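Local structure of SusD superfamily protein (Bacteroides fragilis, 3L22) at residues Y46-F49 / D50-D54; K219-T222 / A223-V227; L308-K311 / F312-A315; E345-A348 / K349-K353; R358-A362 / A363-L367. The protein probably binds glycans at the outer membrane as a SusD-family protein, and carries zinc ions in the crystal. All blocks are in the same frame, centred on the assembly; numbering follows the deposited sequence. Where two conformers were deposited one is given.

Overall arrangement
All five contacts are local, each between residues three to five apart or round a turn, and they follow one another along the chain without interleaving. Contact 1 lies in a buried part of helix 44-52, about 10 Å from the centre of the chain; contact 2 ends helix 217-225. Contact 3 lies in the loop between helix 297-302 and strand 322-326, its centre about 32 Å from that of contact 2, across the chain's centre. Contacts 4 and 5 both use helix 345-359, one at its beginning and one at its exit, centres about 15 Å apart. Together they sample helix ends and connections of a mainly helical SusD-type fold, from its interior to its surface.

Contact 1: Y46-F49 / D50-D54; sequences YLVF and DNRGD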
loop_
_atom_site.group_PDB
_atom_site.type_symbol
_atom_site.label_atom_id
_atom_site.label_comp_id
_atom_site.label_asym_id
_atom_site.label_seq_id
_atom_site.Cartn_x
_atom_site.Cartn_y
_atom_site.Cartn_z
ATOM N N TYR A 46 0.288 -0.540 7.541
ATOM C CA TYR A 46 -0.224 0.409 6.568
ATOM C C TYR A 46 0.048 1.830 7.034
ATOM O O TYR A 46 0.506 2.669 6.261
ATOM C CB TYR A 46 -1.715 0.194 6.451
ATOM C CG TYR A 46 -2.554 0.968 5.437
ATOM C CD1 TYR A 46 -2.750 0.483 4.157
ATOM C CD2 TYR A 46 -3.215 2.121 5.795
ATOM C CE1 TYR A 46 -3.584 1.126 3.245
ATOM C CE2 TYR A 46 -4.059 2.785 4.902
ATOM C CZ TYR A 46 -4.258 2.261 3.641
ATOM O OH TYR A 46 -5.157 2.862 2.805
ATOM N N LEU A 47 -0.219 2.091 8.316
ATOM C CA LEU A 47 0.091 3.365 8.935
ATOM C C LEU A 47 1.575 3.738 8.793
ATOM O O LEU A 47 1.910 4.923 8.693
ATOM C CB LEU A 47 -0.297 3.350 10.425
ATOM C CG LEU A 47 -1.805 3.433 10.671
ATOM C CD1 LEU A 47 -2.234 2.747 11.987
ATOM C CD2 LEU A 47 -2.280 4.873 10.584
ATOM N N VAL A 48 2.452 2.727 8.785
ATOM C CA VAL A 48 3.867 2.935 8.551
ATOM C C VAL A 48 4.128 3.766 7.303
ATOM O O VAL A 48 4.949 4.671 7.348
ATOM C CB VAL A 48 4.651 1.585 8.494
ATOM C CG1 VAL A 48 5.961 1.724 7.687
ATOM C CG2 VAL A 48 4.885 1.101 9.895
ATOM N N PHE A 49 3.415 3.486 6.212
ATOM C CA PHE A 49 3.667 4.216 4.963
ATOM C C PHE A 49 3.220 5.681 4.992
ATOM O O PHE A 49 3.852 6.513 4.327
ATOM C CB PHE A 49 3.195 3.416 3.747
ATOM C CG PHE A 49 3.931 2.112 3.625
ATOM C CD1 PHE A 49 5.274 2.097 3.227
ATOM C CD2 PHE A 49 3.339 0.921 3.992
ATOM C CE1 PHE A 49 5.992 0.901 3.150
ATOM C CE2 PHE A 49 4.056 -0.281 3.910
ATOM C CZ PHE A 49 5.384 -0.277 3.488
ATOM N N ASP A 50 2.214 6.022 5.795
ATOM C CA ASP A 50 1.881 7.421 6.017
ATOM C C ASP A 50 2.842 8.084 6.957
ATOM O O ASP A 50 3.211 9.235 6.730
ATOM C CB ASP A 50 0.454 7.577 6.484
ATOM C CG ASP A 50 -0.532 7.232 5.361
ATOM O OD1 ASP A 50 -0.563 8.005 4.350
ATOM O OD2 ASP A 50 -1.173 6.159 5.440
ATOM N N ASN A 51 3.246 7.384 8.014
ATOM C CA ASN A 51 4.250 7.917 8.929
ATOM C C ASN A 51 5.607 8.184 8.266
ATOM O O ASN A 51 6.297 9.151 8.611
ATOM C CB ASN A 51 4.433 6.983 10.127
ATOM C CG ASN A 51 3.420 7.267 11.248
ATOM O OD1 ASN A 51 3.711 8.032 12.161
ATOM N ND2 ASN A 51 2.219 6.683 11.150
ATOM N N ARG A 52 5.995 7.351 7.312
ATOM C CA ARG A 52 7.224 7.591 6.566
ATOM C C ARG A 52 7.142 8.820 5.703
ATOM O O ARG A 52 8.155 9.489 5.508
ATOM C CB ARG A 52 7.662 6.344 5.783
ATOM C CG ARG A 52 8.183 5.277 6.720
ATOM C CD ARG A 52 8.625 3.952 6.065
ATOM N NE ARG A 52 9.562 4.045 4.945
ATOM C CZ ARG A 52 10.878 4.244 5.018
ATOM N NH1 ARG A 52 11.508 4.418 6.182
ATOM N NH2 ARG A 52 11.588 4.264 3.885
ATOM N N GLY A 53 5.947 9.170 5.267
ATOM C CA GLY A 53 5.715 10.348 4.481
ATOM C C GLY A 53 5.751 11.688 5.198
ATOM O O GLY A 53 6.145 11.785 6.360
ATOM N N ASP A 54 5.291 12.704 4.479
ATOM C CA ASP A 54 5.471 14.089 4.822
ATOM C C ASP A 54 4.151 14.890 4.789
ATOM O O ASP A 54 4.154 16.130 4.844
ATOM C CB ASP A 54 6.486 14.693 3.838
ATOM C CG ASP A 54 6.029 14.572 2.369
ATOM O OD1 ASP A 54 4.920 14.049 2.109
ATOM O OD2 ASP A 54 6.794 14.966 1.463
#
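The last turns of helix 44-52, in a buried part of it, bring Leu47 and Asn51 together, with a side-chain amide added to the regular backbone bonding. Leu47 O accepts Asn51 N at 2.9 Å and also Asn51 ND2 at 3.0 Å. The two donors reach it differently: the backbone N-H comes almost along the C=O direction, whereas ND2 stands above the carbonyl plane, 58° out of it, with the oxygen lying in the plane of the Asn51 amide. The ND2 bond is nearly straight, 170° at the hydrogen. At the other end of the same amide OD1 accepts from Asn58, and these two bonds fix the rotation of the group.

One residue further on, Arg52 N bonds to Val48 O at 2.9 Å, and the two side chains run alongside each other. Val48 CG1, set opposite the backbone N (chi1 156°), touches Arg52 CD at 3.8 Å. Arg52 CG also rests 3.3 Å from Val48 O before the chain bends at its third torsion and NH2 goes on to Tyr424 O. Asp50 turns from the helix so that OD2 accepts from Gly393 N, while the Phe49 ring meets that of Tyr130. Asn51 thus adds a side-chain bond to the regular i to i-4 bond of an alpha-helix, close to the end of helix 44-52, which is enclosed here by helices 67-70, 267-271 and 395-401.

Contact 2: K219-T222 / A223-V227; sequences KAIT and AGELV. With EDO (1,2-ethanediol), chain T.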
loop_
_atom_site.group_PDB
_atom_site.type_symbol
_atom_site.label_atom_id
_atom_site.label_comp_id
_atom_site.label_asym_id
_atom_site.label_seq_id
_atom_site.Cartn_x
_atom_site.Cartn_y
_atom_site.Cartn_z
ATOM N N LYS A 219 5.364 -0.694 -19.686
ATOM C CA LYS A 219 4.814 -1.921 -19.124
ATOM C C LYS A 219 3.809 -1.590 -18.010
ATOM O O LYS A 219 2.797 -2.291 -17.870
ATOM C CB LYS A 219 5.918 -2.872 -18.641
ATOM C CG LYS A 219 6.811 -3.387 -19.773
ATOM C CD LYS A 219 8.040 -4.152 -19.246
ATOM C CE LYS A 219 8.989 -4.562 -20.377
ATOM N NZ LYS A 219 9.899 -3.377 -20.769
ATOM N N ALA A 220 4.058 -0.515 -17.265
ATOM C CA ALA A 220 3.112 -0.054 -16.237
ATOM C C ALA A 220 1.772 0.367 -16.859
ATOM O O ALA A 220 0.723 0.008 -16.373
ATOM C CB ALA A 220 3.720 1.093 -15.448
ATOM N N ILE A 221 1.847 1.124 -17.947
ATOM C CA ILE A 221 0.661 1.556 -18.697
ATOM C C ILE A 221 -0.150 0.402 -19.217
ATOM O O ILE A 221 -1.375 0.404 -19.071
ATOM C CB ILE A 221 1.039 2.496 -19.864
ATOM C CG1 ILE A 221 1.508 3.843 -19.298
ATOM C CG2 ILE A 221 -0.141 2.681 -20.861
ATOM C CD1 ILE A 221 2.328 4.740 -20.324
ATOM N N THR A 222 0.509 -0.587 -19.820
ATOM C CA THR A 222 -0.196 -1.758 -20.293
ATOM C C THR A 222 -0.988 -2.439 -19.157
ATOM O O THR A 222 -2.173 -2.757 -19.337
ATOM C CB THR A 222 0.768 -2.769 -20.942
ATOM O OG1 THR A 222 1.465 -2.129 -22.008
ATOM C CG2 THR A 222 -0.009 -4.005 -21.489
ATOM N N ALA A 223 -0.349 -2.646 -18.001
ATOM C CA ALA A 223 -1.037 -3.228 -16.847
ATOM C C ALA A 223 -2.206 -2.376 -16.396
ATOM O O ALA A 223 -3.309 -2.882 -16.231
ATOM C CB ALA A 223 -0.059 -3.407 -15.642
ATOM N N GLY A 224 -1.964 -1.083 -16.165
ATOM C CA GLY A 224 -2.997 -0.226 -15.602
ATOM C C GLY A 224 -4.167 0.038 -16.530
ATOM O O GLY A 224 -5.272 0.242 -16.056
ATOM N N GLU A 225 -3.925 0.034 -17.849
ATOM C CA GLU A 225 -5.010 0.201 -18.823
ATOM C C GLU A 225 -5.915 -1.016 -18.903
ATOM O O GLU A 225 -7.005 -0.881 -19.383
ATOM C CB GLU A 225 -4.509 0.659 -20.202
ATOM C CG GLU A 225 -4.135 2.142 -20.108
ATOM C CD GLU A 225 -3.643 2.770 -21.339
ATOM O OE1 GLU A 225 -3.356 2.046 -22.318
ATOM O OE2 GLU A 225 -3.538 4.028 -21.310
ATOM N N LEU A 226 -5.502 -2.162 -18.347
ATOM C CA LEU A 226 -6.392 -3.305 -18.199
ATOM C C LEU A 226 -7.453 -3.147 -17.092
ATOM O O LEU A 226 -8.375 -3.924 -17.062
ATOM C CB LEU A 226 -5.588 -4.599 -18.009
ATOM C CG LEU A 226 -4.759 -5.032 -19.219
ATOM C CD1 LEU A 226 -3.829 -6.205 -18.808
ATOM C CD2 LEU A 226 -5.635 -5.437 -20.442
ATOM N N VAL A 227 -7.324 -2.154 -16.211
ATOM C CA VAL A 227 -8.266 -1.935 -15.105
ATOM C C VAL A 227 -9.484 -1.237 -15.683
ATOM O O VAL A 227 -9.438 -0.037 -15.939
ATOM C CB VAL A 227 -7.629 -1.071 -13.988
ATOM C CG1 VAL A 227 -8.669 -0.639 -12.901
ATOM C CG2 VAL A 227 -6.408 -1.786 -13.397
HETATM C C1 EDO T . -5.129 6.758 -20.663
HETATM O O1 EDO T . -5.221 5.404 -20.220
HETATM C C2 EDO T . -6.212 7.219 -21.637
HETATM O O2 EDO T . -6.096 6.450 -22.840
#
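Ile221 and Glu225 run parallel off successive turns on one flank of helix 217-225. The branch methyl Ile221 CG2, opposite the backbone N, sits over the face of the Glu225 carboxylate, 3.5 Å from CD. Beyond CG the glutamate runs extended (chi2 -179°), which lays the carboxylate under that methyl. Its CB and CG meanwhile pass over the carbonyl oxygen of Ile221, CB at 3.3 Å from Ile221 O, and the same oxygen accepts the backbone Glu225 N at 2.9 Å.

At the end of the glutamate, OE2 is hydrogen-bonded to Tyr338 OH of helix 327-339, the helix against which Ile221 packs. O1 of a 1,2-ethanediol, probably from the crystallisation liquor, lies so close to OE2 that the fine geometry of this contact is doubtful. Round the helix, Leu226 reaches back over the last turn, its CG 3.4 Å from Thr222 O, while Thr222 OG1 is bonded to the preceding-turn carbonyl of Asp218. Gly224 N closes onto Ala220 O at 2.9 Å.

The chemistry is therefore divided: one face of the carboxylate is covered by the Ile221 methyl, whereas OE2 has a polar partner in Tyr338 OH, which may help to stabilise a charged glutamate.

Contact 3: L308-K311 / F312-A315; sequences LLMK and FTDA. With EDO (1,2-ethanediol), chain Y.
Thr313 lays its methyl against the backbone of the residues three and four before it. CG2 touches Met310 CA and Leu309 O, each at 3.8 Å; in the conformer given, the selenium of Met310, a selenomethionine, also comes near this methyl. Next along the chain, the Phe312 ring lies obliquely against Lys311, with CD2 at 3.7 Å from Lys311 CB. The aliphatic stem of Lys311 then runs on extended, away from the ring.

Two waters make up the polar part of the first shell. One donates to Leu309 O at 2.7 Å and accepts from Phe312 N at 2.9 Å, bridging a gap in which the two backbone atoms do not bond directly. The second accepts from Thr313 N at 2.8 Å, donates to Lys311 O, which makes it a second bridge, and lies close to Thr313 OG1. Because OG1 stands between the backbone N and the carbonyl carbon (chi1 59°), it faces the same water as its own N-H. A 1,2-ethanediol, probably from the crystallisation liquor, donates to Met310 O and also bonds to Ala301 O.

Further out, Lys311 NZ forms a salt bridge with Glu392 and a hydrogen bond to Ile390 O, which pins the far end of that chain. The Phe312 ring meets Tyr240 edge-to-face and also touches Leu267, while Leu309 packs on Phe302, Tyr271 and Ile279. Asp314 is the centre of an inverse gamma turn, so the segment ends in a tight turn within a water-bridged, irregular connection between helix 297-302 and strand 322-326.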
loop_
_atom_site.group_PDB
_atom_site.type_symbol
_atom_site.label_atom_id
_atom_site.label_comp_id
_atom_site.label_asym_id
_atom_site.label_seq_id
_atom_site.Cartn_x
_atom_site.Cartn_y
_atom_site.Cartn_z
ATOM N N LEU A 308 -7.121 17.312 12.620
ATOM C CA LEU A 308 -7.409 15.897 12.553
ATOM C C LEU A 308 -7.746 15.507 11.105
ATOM O O LEU A 308 -8.499 16.217 10.449
ATOM C CB LEU A 308 -8.596 15.542 13.463
ATOM C CG LEU A 308 -8.257 15.298 14.940
ATOM C CD1 LEU A 308 -7.694 16.536 15.601
ATOM C CD2 LEU A 308 -9.545 14.794 15.658
ATOM N N LEU A 309 -7.208 14.392 10.615
ATOM C CA LEU A 309 -7.622 13.831 9.352
ATOM C C LEU A 309 -8.914 13.003 9.552
ATOM O O LEU A 309 -8.883 12.011 10.268
ATOM C CB LEU A 309 -6.502 12.966 8.770
ATOM C CG LEU A 309 -6.718 12.455 7.352
ATOM C CD1 LEU A 309 -6.900 13.569 6.304
ATOM C CD2 LEU A 309 -5.581 11.477 6.944
HETATM N N MSE A 310 -10.003 13.356 8.862
HETATM C CA MSE A 310 -11.326 12.758 9.146
HETATM C C MSE A 310 -11.695 11.598 8.235
HETATM O O MSE A 310 -12.873 11.260 8.103
HETATM C CB MSE A 310 -12.420 13.825 9.101
HETATM C CG MSE A 310 -12.078 15.080 9.928
HETATM SE SE MSE A 310 -12.016 14.675 11.819
HETATM C CE MSE A 310 -13.930 14.316 12.113
ATOM N N LYS A 311 -10.716 10.924 7.632
ATOM C CA LYS A 311 -11.052 9.704 6.874
ATOM C C LYS A 311 -11.465 8.537 7.782
ATOM O O LYS A 311 -12.533 7.954 7.624
ATOM C CB LYS A 311 -9.920 9.252 5.957
ATOM C CG LYS A 311 -9.757 10.134 4.704
ATOM C CD LYS A 311 -8.589 9.747 3.815
ATOM C CE LYS A 311 -8.482 10.690 2.589
ATOM N NZ LYS A 311 -7.505 10.168 1.569
ATOM N N PHE A 312 -10.591 8.177 8.712
ATOM C CA PHE A 312 -10.782 7.013 9.565
ATOM C C PHE A 312 -10.940 7.485 10.982
ATOM O O PHE A 312 -9.937 7.688 11.673
ATOM C CB PHE A 312 -9.554 6.101 9.457
ATOM C CG PHE A 312 -9.270 5.668 8.052
ATOM C CD1 PHE A 312 -10.009 4.644 7.475
ATOM C CD2 PHE A 312 -8.258 6.262 7.314
ATOM C CE1 PHE A 312 -9.762 4.221 6.165
ATOM C CE2 PHE A 312 -8.012 5.867 6.015
ATOM C CZ PHE A 312 -8.774 4.848 5.428
ATOM N N THR A 313 -12.174 7.707 11.411
ATOM C CA THR A 313 -12.412 8.166 12.758
ATOM C C THR A 313 -13.346 7.288 13.594
ATOM O O THR A 313 -13.665 7.673 14.732
ATOM C CB THR A 313 -12.885 9.628 12.770
ATOM O OG1 THR A 313 -14.089 9.725 12.016
ATOM C CG2 THR A 313 -11.789 10.543 12.155
ATOM N N ASP A 314 -13.743 6.102 13.103
ATOM C CA ASP A 314 -14.604 5.277 13.922
ATOM C C ASP A 314 -13.752 4.327 14.744
ATOM O O ASP A 314 -13.503 3.168 14.354
ATOM C CB ASP A 314 -15.641 4.549 13.070
ATOM C CG ASP A 314 -16.581 3.682 13.914
ATOM O OD1 ASP A 314 -16.461 3.621 15.186
ATOM O OD2 ASP A 314 -17.440 3.018 13.281
ATOM N N ALA A 315 -13.278 4.828 15.873
ATOM C CA ALA A 315 -12.362 4.064 16.734
ATOM C C ALA A 315 -13.175 3.155 17.653
ATOM O O ALA A 315 -12.643 2.204 18.173
ATOM C CB ALA A 315 -11.468 4.970 17.529
HETATM C C1 EDO Y . -15.635 11.835 5.850
HETATM O O1 EDO Y . -16.228 13.073 6.338
HETATM C C2 EDO Y . -16.222 10.509 6.368
HETATM O O2 EDO Y . -15.179 9.595 6.786
HETATM O O HOH W 1 -8.124 9.714 9.031
HETATM O O HOH W 2 -14.599 8.252 10.162
#

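Contact 4: E345-A348 / K349-K353; sequences EATA and KSLLK. With EDO (1,2-ethanediol), chain V.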
loop_
_atom_site.group_PDB
_atom_site.type_symbol
_atom_site.label_atom_id
_atom_site.label_comp_id
_atom_site.label_asym_id
_atom_site.label_seq_id
_atom_site.Cartn_x
_atom_site.Cartn_y
_atom_site.Cartn_z
ATOM N N GLU A 345 2.168 13.759 -22.746
ATOM C CA GLU A 345 1.687 14.827 -21.868
ATOM C C GLU A 345 0.189 15.110 -21.976
ATOM O O GLU A 345 -0.479 15.249 -20.949
ATOM C CB GLU A 345 2.541 16.118 -22.002
ATOM C CG GLU A 345 3.901 15.918 -21.240
ATOM C CD GLU A 345 4.771 17.175 -21.109
ATOM O OE1 GLU A 345 4.416 18.246 -21.651
ATOM O OE2 GLU A 345 5.807 17.066 -20.425
ATOM N N ALA A 346 -0.341 15.140 -23.191
ATOM C CA ALA A 346 -1.775 15.350 -23.403
ATOM C C ALA A 346 -2.594 14.313 -22.660
ATOM O O ALA A 346 -3.578 14.643 -22.005
ATOM C CB ALA A 346 -2.153 15.360 -24.978
ATOM N N THR A 347 -2.177 13.062 -22.722
ATOM C CA THR A 347 -2.880 12.002 -21.995
ATOM C C THR A 347 -2.755 12.151 -20.475
ATOM O O THR A 347 -3.729 11.943 -19.727
ATOM C CB THR A 347 -2.345 10.619 -22.450
ATOM O OG1 THR A 347 -2.555 10.521 -23.846
ATOM C CG2 THR A 347 -3.003 9.445 -21.733
ATOM N N ALA A 348 -1.558 12.490 -20.016
ATOM C CA ALA A 348 -1.306 12.695 -18.574
ATOM C C ALA A 348 -2.237 13.775 -18.035
ATOM O O ALA A 348 -2.825 13.619 -16.951
ATOM C CB ALA A 348 0.193 13.088 -18.308
ATOM N N LYS A 349 -2.352 14.853 -18.799
ATOM C CA LYS A 349 -3.213 15.976 -18.427
ATOM C C LYS A 349 -4.680 15.563 -18.363
ATOM O O LYS A 349 -5.395 15.966 -17.436
ATOM C CB LYS A 349 -3.074 17.148 -19.398
ATOM C CG LYS A 349 -1.732 17.897 -19.415
ATOM C CD LYS A 349 -1.693 18.784 -20.684
ATOM C CE LYS A 349 -0.604 19.705 -20.598
ATOM N NZ LYS A 349 -0.311 20.540 -21.811
ATOM N N SER A 350 -5.138 14.767 -19.318
ATOM C CA SER A 350 -6.547 14.346 -19.312
ATOM C C SER A 350 -6.830 13.426 -18.115
ATOM O O SER A 350 -7.876 13.548 -17.470
ATOM C CB SER A 350 -6.957 13.704 -20.639
ATOM O OG SER A 350 -6.548 12.356 -20.699
ATOM N N LEU A 351 -5.875 12.552 -17.780
ATOM C CA LEU A 351 -5.996 11.668 -16.619
ATOM C C LEU A 351 -6.019 12.481 -15.304
ATOM O O LEU A 351 -6.894 12.257 -14.450
ATOM C CB LEU A 351 -4.862 10.626 -16.616
ATOM C CG LEU A 351 -4.881 9.569 -17.732
ATOM C CD1 LEU A 351 -3.535 8.826 -17.895
ATOM C CD2 LEU A 351 -6.042 8.572 -17.572
ATOM N N LEU A 352 -5.073 13.422 -15.150
ATOM C CA LEU A 352 -5.032 14.337 -13.983
ATOM C C LEU A 352 -6.355 15.077 -13.844
ATOM O O LEU A 352 -6.921 15.135 -12.748
ATOM C CB LEU A 352 -3.874 15.351 -14.063
ATOM C CG LEU A 352 -3.719 16.378 -12.935
ATOM C CD1 LEU A 352 -3.659 15.650 -11.554
ATOM C CD2 LEU A 352 -2.497 17.284 -13.134
ATOM N N LYS A 353 -6.885 15.593 -14.949
ATOM C CA LYS A 353 -8.130 16.344 -14.888
ATOM C C LYS A 353 -9.303 15.487 -14.385
ATOM O O LYS A 353 -10.160 15.984 -13.634
ATOM C CB LYS A 353 -8.453 16.993 -16.229
ATOM C CG LYS A 353 -7.566 18.185 -16.541
ATOM C CD LYS A 353 -7.621 18.606 -17.992
ATOM C CE LYS A 353 -8.863 19.454 -18.299
ATOM N NZ LYS A 353 -8.738 20.343 -19.513
HETATM C C1 EDO V . 4.741 16.086 -25.238
HETATM O O1 EDO V . 4.184 14.921 -24.639
HETATM C C2 EDO V . 6.256 16.075 -25.015
HETATM O O2 EDO V . 6.776 14.730 -24.963
HETATM O O HOH W 3 2.576 19.366 -22.878
#
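Lys349 can be followed from its backbone outward over the carbonyl of Glu345. Its N-H bonds to Glu345 O at 2.9 Å, and CB rests over two carbonyl oxygens of the preceding turn, 3.6 Å from Glu345 O and 3.7 Å from Ala346 O. CG, opposite its own carbonyl carbon (chi1 -67°), comes to 3.3 Å from Glu345 O, and CD follows at 3.7 Å. The remaining chain is extended, carrying NZ towards the Glu345 side chain without direct contact: NZ and OE1 stand 5.3 Å apart. A water spans that interval, donating to Glu345 OE1 and weakly accepting from NZ, whose stronger partner is Asp370 O.

These are the first two turns of helix 345-359, which packs between helices 327-339 and 374-388. Glu345 OE2 accepts from Gly374 N, where helix 374-388 starts, and Glu345 N donates to O1 of a 1,2-ethanediol that is probably from the crystallisation liquor.

On another flank, Thr347 and Leu351 project together from neighbouring turns, with Thr347 CG2 at 3.9 Å from Leu351 CD1. Leu351 CG also covers Thr347 O at 3.3 Å, the oxygen that accepts Leu351 N. Leu351 continues onto Leu331, Leu334 and Tyr338 of helix 327-339, while Leu352 turns to Ile369 and to Ala380 and Glu384 of helix 374-388.

Contact 5: R358-A362 / A363-L367; sequences RSVDA and ATDPL
After helix 345-359 the backbone runs extended through Val360 and Asp361, then curls so that Asp365 N bonds to Ala362 O at 3.2 Å and Thr364 N bonds weakly to Asp361 O. The turn leads into an Asx turn that begins at Asp365 and runs to Leu367, whose N-H is accepted by Asp365 OD1 from above the carboxylate plane.

Asp365 and Val360 cross at about a right angle: the carboxylate presents one face to the methyl CG1 of Val360, 3.6 Å from OD2, and the other to Leu367 N-H. CG stands opposite the Asp365 backbone N (chi1 -167°), which turns the carboxylate under the valine, and OD2 has a salt bridge to Arg356. A water also donates to Asp365 OD2 and to Val360 O, closing the bend. The group lies about 5 Å from the side chain of Asp290, a zinc-binding residue with no zinc bound to it here.

Asp361 and Thr364 likewise meet at about a right angle, Asp361 OD2 standing 3.3 Å from Thr364 OG1. On this exposed side solvent fills in the bonding: one water joins Asp361 O and Thr364 OG1, and another donates to Asp361 OD1 and accepts from Ala363 N at 3.3 Å.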
loop_
_atom_site.group_PDB
_atom_site.type_symbol
_atom_site.label_atom_id
_atom_site.label_comp_id
_atom_site.label_asym_id
_atom_site.label_seq_id
_atom_site.Cartn_x
_atom_site.Cartn_y
_atom_site.Cartn_z
ATOM N N ARG A 358 -13.031 15.656 -10.145
ATOM C CA ARG A 358 -13.984 15.017 -9.250
ATOM C C ARG A 358 -14.165 15.810 -7.943
ATOM O O ARG A 358 -15.295 15.884 -7.416
ATOM C CB ARG A 358 -13.660 13.547 -9.049
ATOM C CG ARG A 358 -14.710 12.765 -8.228
ATOM C CD ARG A 358 -14.362 12.631 -6.777
ATOM N NE ARG A 358 -13.151 11.867 -6.499
ATOM C CZ ARG A 358 -13.087 10.554 -6.264
ATOM N NH1 ARG A 358 -14.173 9.784 -6.321
ATOM N NH2 ARG A 358 -11.912 9.990 -5.972
ATOM N N SER A 359 -13.080 16.434 -7.459
ATOM C CA SER A 359 -13.098 17.134 -6.180
ATOM C C SER A 359 -13.054 18.675 -6.246
ATOM O O SER A 359 -13.449 19.337 -5.281
ATOM C CB SER A 359 -11.935 16.625 -5.323
ATOM O OG SER A 359 -12.111 15.254 -4.979
ATOM N N VAL A 360 -12.527 19.221 -7.346
ATOM C CA VAL A 360 -12.247 20.668 -7.488
ATOM C C VAL A 360 -12.936 21.164 -8.745
ATOM O O VAL A 360 -12.663 20.674 -9.802
ATOM C CB VAL A 360 -10.710 20.961 -7.619
ATOM C CG1 VAL A 360 -10.421 22.462 -7.875
ATOM C CG2 VAL A 360 -9.932 20.489 -6.333
ATOM N N ASP A 361 -13.822 22.133 -8.636
ATOM C CA ASP A 361 -14.469 22.735 -9.822
ATOM C C ASP A 361 -13.483 23.448 -10.764
ATOM O O ASP A 361 -12.792 24.390 -10.361
ATOM C CB ASP A 361 -15.492 23.753 -9.347
ATOM C CG ASP A 361 -16.221 24.450 -10.495
ATOM O OD1 ASP A 361 -16.579 23.806 -11.506
ATOM O OD2 ASP A 361 -16.443 25.667 -10.365
ATOM N N ALA A 362 -13.461 23.007 -12.018
ATOM C CA ALA A 362 -12.480 23.434 -13.004
ATOM C C ALA A 362 -12.608 24.890 -13.343
ATOM O O ALA A 362 -11.600 25.573 -13.494
ATOM C CB ALA A 362 -12.593 22.607 -14.283
ATOM N N ALA A 363 -13.852 25.357 -13.454
ATOM C CA ALA A 363 -14.166 26.756 -13.780
ATOM C C ALA A 363 -13.553 27.769 -12.818
ATOM O O ALA A 363 -13.238 28.869 -13.246
ATOM C CB ALA A 363 -15.699 26.974 -13.861
ATOM N N THR A 364 -13.362 27.416 -11.551
ATOM C CA THR A 364 -12.736 28.332 -10.583
ATOM C C THR A 364 -11.390 27.818 -10.001
ATOM O O THR A 364 -10.933 28.290 -8.992
ATOM C CB THR A 364 -13.686 28.538 -9.451
ATOM O OG1 THR A 364 -13.934 27.261 -8.867
ATOM C CG2 THR A 364 -15.031 29.176 -9.972
ATOM N N ASP A 365 -10.747 26.865 -10.660
ATOM C CA ASP A 365 -9.473 26.275 -10.185
ATOM C C ASP A 365 -8.285 27.224 -10.503
ATOM O O ASP A 365 -8.105 27.640 -11.649
ATOM C CB ASP A 365 -9.278 24.947 -10.908
ATOM C CG ASP A 365 -8.181 24.074 -10.316
ATOM O OD1 ASP A 365 -7.354 24.531 -9.498
ATOM O OD2 ASP A 365 -8.159 22.872 -10.684
ATOM N N PRO A 366 -7.449 27.521 -9.516
ATOM C CA PRO A 366 -6.239 28.290 -9.794
ATOM C C PRO A 366 -5.156 27.566 -10.606
ATOM O O PRO A 366 -4.262 28.224 -11.103
ATOM C CB PRO A 366 -5.715 28.654 -8.403
ATOM C CG PRO A 366 -6.370 27.821 -7.492
ATOM C CD PRO A 366 -7.631 27.300 -8.076
ATOM N N LEU A 367 -5.236 26.250 -10.727
ATOM C CA LEU A 367 -4.294 25.467 -11.536
ATOM C C LEU A 367 -4.865 25.314 -12.943
ATOM O O LEU A 367 -5.974 24.806 -13.105
ATOM C CB LEU A 367 -4.099 24.089 -10.897
ATOM C CG LEU A 367 -3.111 23.103 -11.523
ATOM C CD1 LEU A 367 -1.685 23.647 -11.401
ATOM C CD2 LEU A 367 -3.269 21.731 -10.843
HETATM O O HOH W 4 -10.387 20.987 -11.544
HETATM O O HOH W 5 -12.361 25.394 -8.107
HETATM O O HOH W 6 -16.738 23.944 -14.006
#